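Local coordinates for BLUF domain-containing protein (Acinetobacter baumannii, PDB 6W6Z) that probably acts as a blue-light photoreceptor of the BLUF family, with a flavin as its light-absorbing group, at residues M1-C6 with E58-L63; D24-A29 with W92-V97; H73-W78 with N116-N121. All coordinates share one frame; numbering follows the deposited sequence.

All three contacts reach the same mixed sheet and touch the same FMN. Interactions 1 and 2 hold its isoalloxazine ring from opposite faces: L63 of helix 57-67 lies on one side, I25 and A29 of helix 18-36 on the other. Interaction 3 reaches the dimethylbenzene end through H73. The centres of interactions 1 and 2 are about 16 Å apart, and each lies about 18 Å from the centre of interaction 3. Interactions 1 and 3 also meet directly, because strands 2-11 and 73-83 are neighbours: L5 CG is 3.8 Å from W78 NE1. Interactions 2 and 3 do not touch; their nearest atoms are about 7 Å apart.

Interaction 1 of 3, residues M1-C6 with E58-L63; sequences MNVRLC and EVVERL. With FMN (flavin mononucleotide), chain B.
V3 is the first residue of strand 2-11 to meet helix 57-67 here. Its CG2 is 4.1 Å from V60 CG1, and the two side chains cross at a slant. The torsion of V3 (chi1 -50°) puts CG2 between the backbone N and the carbonyl carbon, and this is the branch that faces V60.

R4 comes next and points to the other face of the sheet. Its guanidinium group forms a salt bridge with E54 and hydrogen bonds with the hydroxyl of Y82 and the backbone O of E86. The charge is therefore held well apart from the apolar contact.

L5 returns to the helix side. Its CB lies 3.7 Å from V60 CG1, the closest approach between the segments. V60 CG1 thus touches both V3 and L5, which are two positions apart on the strand and share a face. V60 turns this methyl anti to its backbone N (chi1 165°). All three residues are buried, and the contact between them is purely apolar.

One turn further along, L63 carries the helix to the flavin. Its CD1 lies over the pyrimidine ring of FMN near the rim, 3.6 Å from FMN C2. CD2, on the same side of the flavin plane, sits just beyond the N3 edge, 3.7 Å from FMN N3. One turn of the helix packs on the strand, and the next meets the flavin.

Helix 57-67 is the link of a beta-alpha-beta crossover between the parallel strands 48-54 and 73-83. Strand 2-11 runs between them, antiparallel to both. V60 also packs on L53 of strand 48-54, while L5 touches F64 of the helix and T81 of strand 73-83.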
loop_
_atom_site.group_PDB
_atom_site.type_symbol
_atom_site.label_atom_id
_atom_site.label_comp_id
_atom_site.label_asym_id
_atom_site.label_seq_id
_atom_site.Cartn_x
_atom_site.Cartn_y
_atom_site.Cartn_z
ATOM N N MET A 1 -4.781 -18.988 9.415
ATOM C CA MET A 1 -3.463 -18.307 9.569
ATOM C C MET A 1 -3.544 -16.901 8.958
ATOM O O MET A 1 -3.536 -16.772 7.711
ATOM C CB MET A 1 -2.351 -19.097 8.875
ATOM C CG MET A 1 -1.219 -19.470 9.794
ATOM S SD MET A 1 0.119 -18.270 9.763
ATOM C CE MET A 1 1.506 -19.381 10.008
ATOM N N ASN A 2 -3.646 -15.889 9.805
ATOM C CA ASN A 2 -3.622 -14.475 9.368
ATOM C C ASN A 2 -2.169 -14.076 9.171
ATOM O O ASN A 2 -1.301 -14.343 10.035
ATOM C CB ASN A 2 -4.392 -13.530 10.291
ATOM C CG ASN A 2 -5.822 -13.348 9.835
ATOM O OD1 ASN A 2 -6.310 -12.228 9.717
ATOM N ND2 ASN A 2 -6.477 -14.442 9.494
ATOM N N VAL A 3 -1.929 -13.379 8.079
ATOM C CA VAL A 3 -0.574 -12.901 7.752
ATOM C C VAL A 3 -0.631 -11.429 7.363
ATOM O O VAL A 3 -1.732 -10.905 6.988
ATOM C CB VAL A 3 0.062 -13.743 6.648
ATOM C CG1 VAL A 3 -0.051 -15.234 6.947
ATOM C CG2 VAL A 3 -0.511 -13.383 5.291
ATOM N N ARG A 4 0.540 -10.816 7.482
ATOM C CA ARG A 4 0.846 -9.485 6.935
ATOM C C ARG A 4 1.854 -9.688 5.800
ATOM O O ARG A 4 2.871 -10.354 6.026
ATOM C CB ARG A 4 1.369 -8.577 8.049
ATOM C CG ARG A 4 1.660 -7.175 7.538
ATOM C CD ARG A 4 1.767 -6.099 8.599
ATOM N NE ARG A 4 0.622 -6.220 9.488
ATOM C CZ ARG A 4 0.688 -6.588 10.757
ATOM N NH1 ARG A 4 1.860 -6.805 11.322
ATOM N NH2 ARG A 4 -0.428 -6.708 11.463
ATOM N N LEU A 5 1.599 -9.103 4.639
ATOM C CA LEU A 5 2.516 -9.175 3.467
ATOM C C LEU A 5 2.827 -7.741 3.075
ATOM O O LEU A 5 1.871 -6.954 2.895
ATOM C CB LEU A 5 1.859 -9.940 2.311
ATOM C CG LEU A 5 2.752 -10.175 1.085
ATOM C CD1 LEU A 5 2.367 -11.468 0.361
ATOM C CD2 LEU A 5 2.741 -8.989 0.127
ATOM N N CYS A 6 4.105 -7.425 2.907
ATOM C CA CYS A 6 4.566 -6.058 2.573
ATOM C C CYS A 6 5.392 -6.140 1.300
ATOM O O CYS A 6 6.223 -7.066 1.173
ATOM C CB CYS A 6 5.394 -5.410 3.690
ATOM S SG CYS A 6 4.509 -5.272 5.273
ATOM N N GLU A 58 -4.150 -17.521 2.362
ATOM C CA GLU A 58 -4.484 -17.939 0.970
ATOM C C GLU A 58 -5.020 -16.709 0.228
ATOM O O GLU A 58 -4.525 -16.435 -0.889
ATOM C CB GLU A 58 -5.436 -19.135 0.937
ATOM N N VAL A 59 -5.903 -15.932 0.835
ATOM C CA VAL A 59 -6.539 -14.779 0.131
ATOM C C VAL A 59 -5.480 -13.703 -0.128
ATOM O O VAL A 59 -5.458 -13.141 -1.244
ATOM C CB VAL A 59 -7.766 -14.217 0.862
ATOM C CG1 VAL A 59 -7.441 -13.487 2.154
ATOM C CG2 VAL A 59 -8.548 -13.308 -0.067
ATOM N N VAL A 60 -4.660 -13.406 0.870
ATOM C CA VAL A 60 -3.593 -12.379 0.763
ATOM C C VAL A 60 -2.645 -12.791 -0.356
ATOM O O VAL A 60 -2.227 -11.875 -1.162
ATOM C CB VAL A 60 -2.853 -12.157 2.105
ATOM C CG1 VAL A 60 -1.548 -11.388 1.885
ATOM C CG2 VAL A 60 -3.731 -11.469 3.138
ATOM N N GLU A 61 -2.264 -14.079 -0.408
ATOM C CA GLU A 61 -1.270 -14.576 -1.400
ATOM C C GLU A 61 -1.869 -14.508 -2.807
ATOM O O GLU A 61 -1.164 -14.086 -3.710
ATOM C CB GLU A 61 -0.755 -15.979 -1.040
ATOM C CG GLU A 61 0.372 -15.893 -0.022
ATOM C CD GLU A 61 0.900 -17.188 0.575
ATOM O OE1 GLU A 61 1.841 -17.113 1.401
ATOM O OE2 GLU A 61 0.381 -18.253 0.227
ATOM N N ARG A 62 -3.132 -14.869 -2.970
ATOM C CA ARG A 62 -3.841 -14.827 -4.269
ATOM C C ARG A 62 -3.992 -13.356 -4.686
ATOM O O ARG A 62 -3.725 -13.033 -5.890
ATOM C CB ARG A 62 -5.138 -15.634 -4.141
ATOM N N LEU A 63 -4.275 -12.456 -3.733
ATOM C CA LEU A 63 -4.410 -11.007 -4.039
ATOM C C LEU A 63 -3.044 -10.488 -4.482
ATOM O O LEU A 63 -2.985 -9.874 -5.526
ATOM C CB LEU A 63 -4.935 -10.223 -2.839
ATOM C CG LEU A 63 -4.883 -8.703 -2.975
ATOM C CD1 LEU A 63 -5.654 -8.230 -4.201
ATOM C CD2 LEU A 63 -5.435 -8.011 -1.753
HETATM N N1 FMN B . -6.686 -4.640 -5.572
HETATM C C2 FMN B . -7.317 -5.077 -4.470
HETATM O O2 FMN B . -8.355 -5.795 -4.632
HETATM N N3 FMN B . -6.810 -4.890 -3.233
HETATM C C4 FMN B . -5.688 -4.189 -3.006
HETATM O O4 FMN B . -5.241 -3.984 -1.880
HETATM C C4A FMN B . -4.985 -3.628 -4.153
HETATM N N5 FMN B . -3.888 -2.909 -4.042
HETATM C C5A FMN B . -3.268 -2.492 -5.174
HETATM C C6 FMN B . -2.126 -1.736 -5.032
HETATM C C7 FMN B . -1.427 -1.306 -6.146
HETATM C C7M FMN B . -0.202 -0.475 -5.920
HETATM C C8 FMN B . -1.964 -1.504 -7.504
HETATM C C8M FMN B . -1.177 -0.956 -8.685
HETATM C C9 FMN B . -3.111 -2.268 -7.639
HETATM C C9A FMN B . -3.790 -2.726 -6.517
HETATM N N10 FMN B . -4.980 -3.438 -6.615
HETATM C C10 FMN B . -5.567 -3.914 -5.460
HETATM C "C1'" FMN B . -5.647 -3.738 -7.927
HETATM C "C2'" FMN B . -5.392 -5.104 -8.522
HETATM O "O2'" FMN B . -4.064 -5.123 -9.071
HETATM C "C3'" FMN B . -6.435 -5.331 -9.648
HETATM O "O3'" FMN B . -6.551 -4.185 -10.500
HETATM C "C4'" FMN B . -7.844 -5.540 -9.131
HETATM O "O4'" FMN B . -7.850 -6.609 -8.157
HETATM C "C5'" FMN B . -8.797 -5.929 -10.288
HETATM O "O5'" FMN B . -8.445 -7.176 -10.926
HETATM P P FMN B . -9.340 -7.869 -12.123
HETATM O O1P FMN B . -8.680 -7.350 -13.388
HETATM O O2P FMN B . -9.144 -9.347 -11.835
HETATM O O3P FMN B . -10.770 -7.381 -11.971
#

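Interaction 2 of 3, residues D24-A29 with W92-V97. With FMN (flavin mononucleotide), chain B.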
loop_
_atom_site.group_PDB
_atom_site.type_symbol
_atom_site.label_atom_id
_atom_site.label_comp_id
_atom_site.label_asym_id
_atom_site.label_seq_id
_atom_site.Cartn_x
_atom_site.Cartn_y
_atom_site.Cartn_z
ATOM N N ASP A 24 -8.558 5.089 -8.888
ATOM C CA ASP A 24 -8.982 3.739 -9.394
ATOM C C ASP A 24 -8.441 2.609 -8.500
ATOM O O ASP A 24 -9.236 1.701 -8.049
ATOM C CB ASP A 24 -8.519 3.512 -10.824
ATOM C CG ASP A 24 -9.341 4.217 -11.896
ATOM O OD1 ASP A 24 -10.424 4.701 -11.596
ATOM O OD2 ASP A 24 -8.863 4.277 -13.016
ATOM N N ILE A 25 -7.157 2.658 -8.174
ATOM C CA ILE A 25 -6.544 1.631 -7.277
ATOM C C ILE A 25 -7.311 1.576 -5.942
ATOM O O ILE A 25 -7.671 0.488 -5.495
ATOM C CB ILE A 25 -5.054 1.930 -7.090
ATOM C CG1 ILE A 25 -4.274 1.711 -8.397
ATOM C CG2 ILE A 25 -4.486 1.115 -5.946
ATOM C CD1 ILE A 25 -2.870 2.271 -8.369
ATOM N N LEU A 26 -7.532 2.713 -5.293
ATOM C CA LEU A 26 -8.222 2.729 -3.963
ATOM C C LEU A 26 -9.684 2.284 -4.096
ATOM O O LEU A 26 -10.195 1.573 -3.179
ATOM C CB LEU A 26 -8.105 4.127 -3.362
ATOM C CG LEU A 26 -6.686 4.540 -2.988
ATOM C CD1 LEU A 26 -6.657 6.021 -2.631
ATOM C CD2 LEU A 26 -6.139 3.677 -1.859
ATOM N N THR A 27 -10.383 2.717 -5.136
ATOM C CA THR A 27 -11.768 2.237 -5.371
ATOM C C THR A 27 -11.761 0.708 -5.474
ATOM O O THR A 27 -12.598 0.092 -4.797
ATOM C CB THR A 27 -12.386 2.809 -6.650
ATOM O OG1 THR A 27 -12.438 4.223 -6.522
ATOM C CG2 THR A 27 -13.775 2.261 -6.893
ATOM N N GLU A 28 -10.893 0.132 -6.307
ATOM C CA GLU A 28 -10.834 -1.351 -6.509
ATOM C C GLU A 28 -10.452 -2.030 -5.187
ATOM O O GLU A 28 -11.145 -3.000 -4.778
ATOM C CB GLU A 28 -9.827 -1.723 -7.589
ATOM C CG GLU A 28 -10.196 -1.233 -8.981
ATOM C CD GLU A 28 -9.020 -1.259 -9.941
ATOM O OE1 GLU A 28 -8.166 -2.138 -9.763
ATOM O OE2 GLU A 28 -8.930 -0.387 -10.844
ATOM N N ALA A 29 -9.377 -1.560 -4.553
ATOM C CA ALA A 29 -8.814 -2.180 -3.322
ATOM C C ALA A 29 -9.895 -2.210 -2.236
ATOM O O ALA A 29 -10.139 -3.237 -1.613
ATOM C CB ALA A 29 -7.604 -1.414 -2.840
ATOM N N TRP A 92 -9.013 -0.117 8.327
ATOM C CA TRP A 92 -9.095 0.232 6.879
ATOM C C TRP A 92 -9.023 -0.986 5.967
ATOM O O TRP A 92 -8.001 -1.723 6.001
ATOM C CB TRP A 92 -7.985 1.200 6.494
ATOM C CG TRP A 92 -7.840 2.394 7.383
ATOM C CD1 TRP A 92 -8.419 3.606 7.208
ATOM C CD2 TRP A 92 -6.971 2.528 8.523
ATOM N NE1 TRP A 92 -8.026 4.462 8.191
ATOM C CE2 TRP A 92 -7.114 3.847 8.996
ATOM C CE3 TRP A 92 -6.059 1.682 9.161
ATOM C CZ2 TRP A 92 -6.430 4.325 10.116
ATOM C CZ3 TRP A 92 -5.392 2.140 10.275
ATOM C CH2 TRP A 92 -5.574 3.444 10.747
ATOM N N SER A 93 -9.997 -1.098 5.069
ATOM C CA SER A 93 -9.981 -2.000 3.891
ATOM C C SER A 93 -8.721 -1.719 3.058
ATOM O O SER A 93 -7.979 -2.693 2.747
ATOM C CB SER A 93 -11.251 -1.889 3.108
ATOM O OG SER A 93 -12.287 -2.465 3.896
ATOM N N MET A 94 -8.431 -0.453 2.856
ATOM C CA MET A 94 -7.106 0.006 2.353
ATOM C C MET A 94 -6.894 1.476 2.692
ATOM O O MET A 94 -7.432 2.339 1.972
ATOM C CB MET A 94 -6.995 -0.164 0.841
ATOM C CG MET A 94 -5.585 0.097 0.332
ATOM S SD MET A 94 -4.233 -0.718 1.246
ATOM C CE MET A 94 -4.813 -2.413 1.192
ATOM N N LYS A 95 -6.104 1.739 3.731
ATOM C CA LYS A 95 -5.732 3.101 4.147
ATOM C C LYS A 95 -4.856 3.669 3.035
ATOM O O LYS A 95 -4.079 2.920 2.461
ATOM C CB LYS A 95 -4.976 3.103 5.477
ATOM C CG LYS A 95 -4.719 4.474 6.066
ATOM C CD LYS A 95 -3.954 4.445 7.354
ATOM C CE LYS A 95 -3.979 5.764 8.080
ATOM N NZ LYS A 95 -3.267 5.689 9.369
ATOM N N TYR A 96 -4.967 4.954 2.799
ATOM C CA TYR A 96 -4.075 5.668 1.875
ATOM C C TYR A 96 -3.291 6.709 2.651
ATOM O O TYR A 96 -3.907 7.579 3.283
ATOM C CB TYR A 96 -4.871 6.299 0.752
ATOM C CG TYR A 96 -3.985 6.932 -0.288
ATOM C CD1 TYR A 96 -2.999 6.193 -0.925
ATOM C CD2 TYR A 96 -4.093 8.253 -0.604
ATOM C CE1 TYR A 96 -2.180 6.747 -1.890
ATOM C CE2 TYR A 96 -3.299 8.825 -1.583
ATOM C CZ TYR A 96 -2.309 8.081 -2.196
ATOM O OH TYR A 96 -1.509 8.651 -3.148
ATOM N N VAL A 97 -1.965 6.657 2.518
ATOM C CA VAL A 97 -1.030 7.640 3.139
ATOM C C VAL A 97 -0.060 8.172 2.087
ATOM O O VAL A 97 0.517 7.384 1.337
ATOM C CB VAL A 97 -0.281 6.975 4.303
ATOM C CG1 VAL A 97 0.665 7.927 4.996
ATOM C CG2 VAL A 97 -1.242 6.368 5.284
HETATM N N1 FMN B . -6.686 -4.640 -5.572
HETATM C C2 FMN B . -7.317 -5.077 -4.470
HETATM O O2 FMN B . -8.355 -5.795 -4.632
HETATM N N3 FMN B . -6.810 -4.890 -3.233
HETATM C C4 FMN B . -5.688 -4.189 -3.006
HETATM O O4 FMN B . -5.241 -3.984 -1.880
HETATM C C4A FMN B . -4.985 -3.628 -4.153
HETATM N N5 FMN B . -3.888 -2.909 -4.042
HETATM C C5A FMN B . -3.268 -2.492 -5.174
HETATM C C6 FMN B . -2.126 -1.736 -5.032
HETATM C C7 FMN B . -1.427 -1.306 -6.146
HETATM C C7M FMN B . -0.202 -0.475 -5.920
HETATM C C8 FMN B . -1.964 -1.504 -7.504
HETATM C C8M FMN B . -1.177 -0.956 -8.685
HETATM C C9 FMN B . -3.111 -2.268 -7.639
HETATM C C9A FMN B . -3.790 -2.726 -6.517
HETATM N N10 FMN B . -4.980 -3.438 -6.615
HETATM C C10 FMN B . -5.567 -3.914 -5.460
HETATM C "C1'" FMN B . -5.647 -3.738 -7.927
HETATM C "C2'" FMN B . -5.392 -5.104 -8.522
HETATM O "O2'" FMN B . -4.064 -5.123 -9.071
HETATM C "C3'" FMN B . -6.435 -5.331 -9.648
HETATM O "O3'" FMN B . -6.551 -4.185 -10.500
HETATM C "C4'" FMN B . -7.844 -5.540 -9.131
HETATM O "O4'" FMN B . -7.850 -6.609 -8.157
HETATM C "C5'" FMN B . -8.797 -5.929 -10.288
HETATM O "O5'" FMN B . -8.445 -7.176 -10.926
HETATM P P FMN B . -9.340 -7.869 -12.123
HETATM O O1P FMN B . -8.680 -7.350 -13.388
HETATM O O2P FMN B . -9.144 -9.347 -11.835
HETATM O O3P FMN B . -10.770 -7.381 -11.971
#
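E28 OE1 has two partners, the ribityl hydroxyl O3' of FMN and R72. It lies 2.7 Å from FMN O3', which may donate to it, but the hydroxyl could also turn to a different acceptor. With R72 the same oxygen forms a salt bridge. The arginine would offset the carboxylate charge beside the ribityl chain.

One residue on, A29 turns its methyl to the flavin and to M94. A29 CB stands over one face of the pyrimidine ring, 3.4 Å from FMN C4. It is also 3.9 Å from M94 CB, so the methyl touches the flavin and M94 at once. I25 covers the same face further along, with CG2 3.8 Å from FMN C6. M94 bends at chi2 and chi3 (47° and 54°), and the bend brings CE to 3.5 Å from FMN O4. The methionine also touches N33 and Q51, which both hydrogen-bond to FMN.

Helix 18-36 joins the parallel strands 2-11 and 39-45 in a beta-alpha-beta crossover. As in other BLUF domains, the flavin lies between this helix and the second crossover helix, 57-67. The segment 92-97 leads into edge strand 95-98, next to strand 39-45.

L26 packs on this edge strand. Its CD1 sits over a face of the Y96 ring, displaced toward the rim, with 3.7 Å to Y96 CG. This is a CH-pi contact; CD1 lies 26° off the ring normal as seen from the ring centroid. The other methyl, CD2, lies 3.9 Å from Y96 CB and also reaches M94 CG. The L26 and Y96 side chains cross at about a right angle, and the Y96 hydroxyl bonds to Q98. The loop ahead of the strand is tied to the same helix by bonds from R30 NE to M94 O and from N33 ND2 to S93 O.

Interaction 3 of 3, residues H73-W78 with N116-N121. With FMN (flavin mononucleotide), chain B.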
loop_
_atom_site.group_PDB
_atom_site.type_symbol
_atom_site.label_atom_id
_atom_site.label_comp_id
_atom_site.label_asym_id
_atom_site.label_seq_id
_atom_site.Cartn_x
_atom_site.Cartn_y
_atom_site.Cartn_z
ATOM N N HIS A 73 1.980 -0.494 -11.980
ATOM C CA HIS A 73 3.295 -0.520 -11.299
ATOM C C HIS A 73 4.132 -1.683 -11.849
ATOM O O HIS A 73 3.564 -2.478 -12.652
ATOM C CB HIS A 73 3.117 -0.545 -9.777
ATOM C CG HIS A 73 2.541 -1.816 -9.250
ATOM N ND1 HIS A 73 2.558 -2.104 -7.919
ATOM C CD2 HIS A 73 1.917 -2.854 -9.861
ATOM C CE1 HIS A 73 1.991 -3.286 -7.719
ATOM N NE2 HIS A 73 1.567 -3.772 -8.890
ATOM N N TYR A 74 5.421 -1.689 -11.514
ATOM C CA TYR A 74 6.430 -2.667 -11.998
ATOM C C TYR A 74 7.595 -2.703 -11.016
ATOM O O TYR A 74 7.594 -1.913 -10.035
ATOM C CB TYR A 74 6.906 -2.320 -13.416
ATOM C CG TYR A 74 7.739 -1.061 -13.489
ATOM C CD1 TYR A 74 7.176 0.206 -13.462
ATOM C CD2 TYR A 74 9.107 -1.149 -13.644
ATOM C CE1 TYR A 74 7.968 1.342 -13.510
ATOM C CE2 TYR A 74 9.900 -0.031 -13.741
ATOM C CZ TYR A 74 9.339 1.222 -13.637
ATOM O OH TYR A 74 10.190 2.291 -13.718
ATOM N N ASN A 75 8.560 -3.614 -11.234
ATOM C CA ASN A 75 9.741 -3.703 -10.339
ATOM C C ASN A 75 9.246 -4.001 -8.909
ATOM O O ASN A 75 9.672 -3.340 -7.975
ATOM C CB ASN A 75 10.535 -2.387 -10.351
ATOM C CG ASN A 75 11.959 -2.511 -9.841
ATOM O OD1 ASN A 75 12.844 -2.862 -10.608
ATOM N ND2 ASN A 75 12.200 -2.188 -8.570
ATOM N N ILE A 76 8.385 -4.987 -8.739
ATOM C CA ILE A 76 7.802 -5.296 -7.400
ATOM C C ILE A 76 8.936 -5.891 -6.554
ATOM O O ILE A 76 9.546 -6.853 -6.999
ATOM C CB ILE A 76 6.557 -6.212 -7.485
ATOM C CG1 ILE A 76 5.272 -5.507 -7.933
ATOM C CG2 ILE A 76 6.277 -6.876 -6.142
ATOM C CD1 ILE A 76 5.226 -5.003 -9.345
ATOM N N LYS A 77 9.179 -5.340 -5.371
ATOM C CA LYS A 77 10.128 -5.849 -4.356
ATOM C C LYS A 77 9.355 -6.384 -3.143
ATOM O O LYS A 77 8.954 -5.593 -2.245
ATOM C CB LYS A 77 11.093 -4.726 -3.976
ATOM C CG LYS A 77 12.133 -5.090 -2.929
ATOM C CD LYS A 77 13.015 -3.903 -2.559
ATOM C CE LYS A 77 14.165 -4.300 -1.667
ATOM N NZ LYS A 77 14.672 -3.137 -0.905
ATOM N N TRP A 78 9.202 -7.706 -3.084
ATOM C CA TRP A 78 8.550 -8.411 -1.954
ATOM C C TRP A 78 9.439 -8.304 -0.715
ATOM O O TRP A 78 10.602 -8.761 -0.761
ATOM C CB TRP A 78 8.273 -9.855 -2.368
ATOM C CG TRP A 78 7.532 -10.692 -1.379
ATOM C CD1 TRP A 78 6.897 -10.293 -0.249
ATOM C CD2 TRP A 78 7.250 -12.089 -1.525
ATOM N NE1 TRP A 78 6.284 -11.350 0.356
ATOM C CE2 TRP A 78 6.475 -12.471 -0.413
ATOM C CE3 TRP A 78 7.599 -13.051 -2.479
ATOM C CZ2 TRP A 78 6.048 -13.788 -0.234
ATOM C CZ3 TRP A 78 7.167 -14.347 -2.308
ATOM C CH2 TRP A 78 6.410 -14.709 -1.192
ATOM N N ASN A 116 11.281 7.261 -1.595
ATOM C CA ASN A 116 10.893 6.075 -2.396
ATOM C C ASN A 116 11.007 4.865 -1.483
ATOM O O ASN A 116 12.084 4.541 -0.999
ATOM C CB ASN A 116 11.768 5.958 -3.642
ATOM C CG ASN A 116 11.408 4.809 -4.561
ATOM O OD1 ASN A 116 10.997 3.732 -4.117
ATOM N ND2 ASN A 116 11.567 5.049 -5.855
ATOM N N PRO A 117 9.888 4.160 -1.220
ATOM C CA PRO A 117 9.915 3.026 -0.314
ATOM C C PRO A 117 10.704 1.813 -0.826
ATOM O O PRO A 117 11.007 0.943 -0.048
ATOM C CB PRO A 117 8.436 2.655 -0.087
ATOM C CG PRO A 117 7.672 3.379 -1.160
ATOM C CD PRO A 117 8.554 4.460 -1.737
ATOM N N LEU A 118 11.113 1.785 -2.099
ATOM C CA LEU A 118 12.028 0.712 -2.560
ATOM C C LEU A 118 13.362 0.765 -1.794
ATOM O O LEU A 118 14.077 -0.256 -1.831
ATOM C CB LEU A 118 12.234 0.837 -4.072
ATOM C CG LEU A 118 11.047 0.391 -4.917
ATOM C CD1 LEU A 118 11.171 0.895 -6.351
ATOM C CD2 LEU A 118 10.925 -1.111 -4.895
ATOM N N LEU A 119 13.701 1.898 -1.161
ATOM C CA LEU A 119 14.934 2.071 -0.346
ATOM C C LEU A 119 14.779 1.406 1.030
ATOM O O LEU A 119 15.785 1.368 1.749
ATOM C CB LEU A 119 15.192 3.565 -0.110
ATOM C CG LEU A 119 15.392 4.438 -1.347
ATOM C CD1 LEU A 119 15.313 5.908 -0.965
ATOM C CD2 LEU A 119 16.710 4.128 -2.020
ATOM N N LEU A 120 13.584 0.990 1.442
ATOM C CA LEU A 120 13.380 0.407 2.805
ATOM C C LEU A 120 13.889 -1.042 2.856
ATOM O O LEU A 120 13.770 -1.772 1.836
ATOM C CB LEU A 120 11.892 0.440 3.169
ATOM C CG LEU A 120 11.240 1.806 3.387
ATOM C CD1 LEU A 120 9.748 1.618 3.596
ATOM C CD2 LEU A 120 11.861 2.555 4.555
ATOM N N ASN A 121 14.413 -1.464 4.015
ATOM C CA ASN A 121 14.719 -2.888 4.309
ATOM C C ASN A 121 13.705 -3.384 5.349
ATOM O O ASN A 121 12.915 -2.584 5.870
ATOM C CB ASN A 121 16.195 -3.076 4.679
ATOM C CG ASN A 121 16.592 -2.429 5.995
ATOM O OD1 ASN A 121 15.850 -2.524 6.986
ATOM N ND2 ASN A 121 17.752 -1.774 6.020
HETATM N N1 FMN B . -6.686 -4.640 -5.572
HETATM C C2 FMN B . -7.317 -5.077 -4.470
HETATM O O2 FMN B . -8.355 -5.795 -4.632
HETATM N N3 FMN B . -6.810 -4.890 -3.233
HETATM C C4 FMN B . -5.688 -4.189 -3.006
HETATM O O4 FMN B . -5.241 -3.984 -1.880
HETATM C C4A FMN B . -4.985 -3.628 -4.153
HETATM N N5 FMN B . -3.888 -2.909 -4.042
HETATM C C5A FMN B . -3.268 -2.492 -5.174
HETATM C C6 FMN B . -2.126 -1.736 -5.032
HETATM C C7 FMN B . -1.427 -1.306 -6.146
HETATM C C7M FMN B . -0.202 -0.475 -5.920
HETATM C C8 FMN B . -1.964 -1.504 -7.504
HETATM C C8M FMN B . -1.177 -0.956 -8.685
HETATM C C9 FMN B . -3.111 -2.268 -7.639
HETATM C C9A FMN B . -3.790 -2.726 -6.517
HETATM N N10 FMN B . -4.980 -3.438 -6.615
HETATM C C10 FMN B . -5.567 -3.914 -5.460
HETATM C "C1'" FMN B . -5.647 -3.738 -7.927
HETATM C "C2'" FMN B . -5.392 -5.104 -8.522
HETATM O "O2'" FMN B . -4.064 -5.123 -9.071
HETATM C "C3'" FMN B . -6.435 -5.331 -9.648
HETATM O "O3'" FMN B . -6.551 -4.185 -10.500
HETATM C "C4'" FMN B . -7.844 -5.540 -9.131
HETATM O "O4'" FMN B . -7.850 -6.609 -8.157
HETATM C "C5'" FMN B . -8.797 -5.929 -10.288
HETATM O "O5'" FMN B . -8.445 -7.176 -10.926
HETATM P P FMN B . -9.340 -7.869 -12.123
HETATM O O1P FMN B . -8.680 -7.350 -13.388
HETATM O O2P FMN B . -9.144 -9.347 -11.835
HETATM O O3P FMN B . -10.770 -7.381 -11.971
HETATM O O HOH W 1 12.155 -1.570 -0.099
#
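K77 and L118 are the closest backbone neighbours, with CA atoms 7.1 Å apart, where strand 73-83 resumes after a corner at N75 and passes the 3-10 turn 117-119. The K77 side chain is fully extended from its backbone and crosses L118 obliquely. Its NZ donates a hydrogen bond to L118 O at 3.1 Å, tilted 29° from the carbonyl plane. A weak hydrogen bond runs from NZ to L120 O at 3.2 Å. NZ also donates to a water, which in turn donates to P117 O. The ammonium group thus holds the loop through its carbonyls. Nearer the K77 backbone the contact is apolar: K77 CB lies 3.7 Å from L118 CD2. N75 ND2 borders the other methyl, L118 CD1, at 3.9 Å. N116 OD1 accepts from L118 N at 2.8 Å, an Asx turn at the start of the 3-10 segment.

At the start of the segment, the H73 ring lies between FMN C8M on one face and I76 CD1 on the other. Strand 73-83 borders strand 2-11, where L118 touches Q10. The loop lies between helices 101-109 and 125-134. L120 packs on F106 and F107 of the former, and P117 on A48 and F50 of strand 48-54.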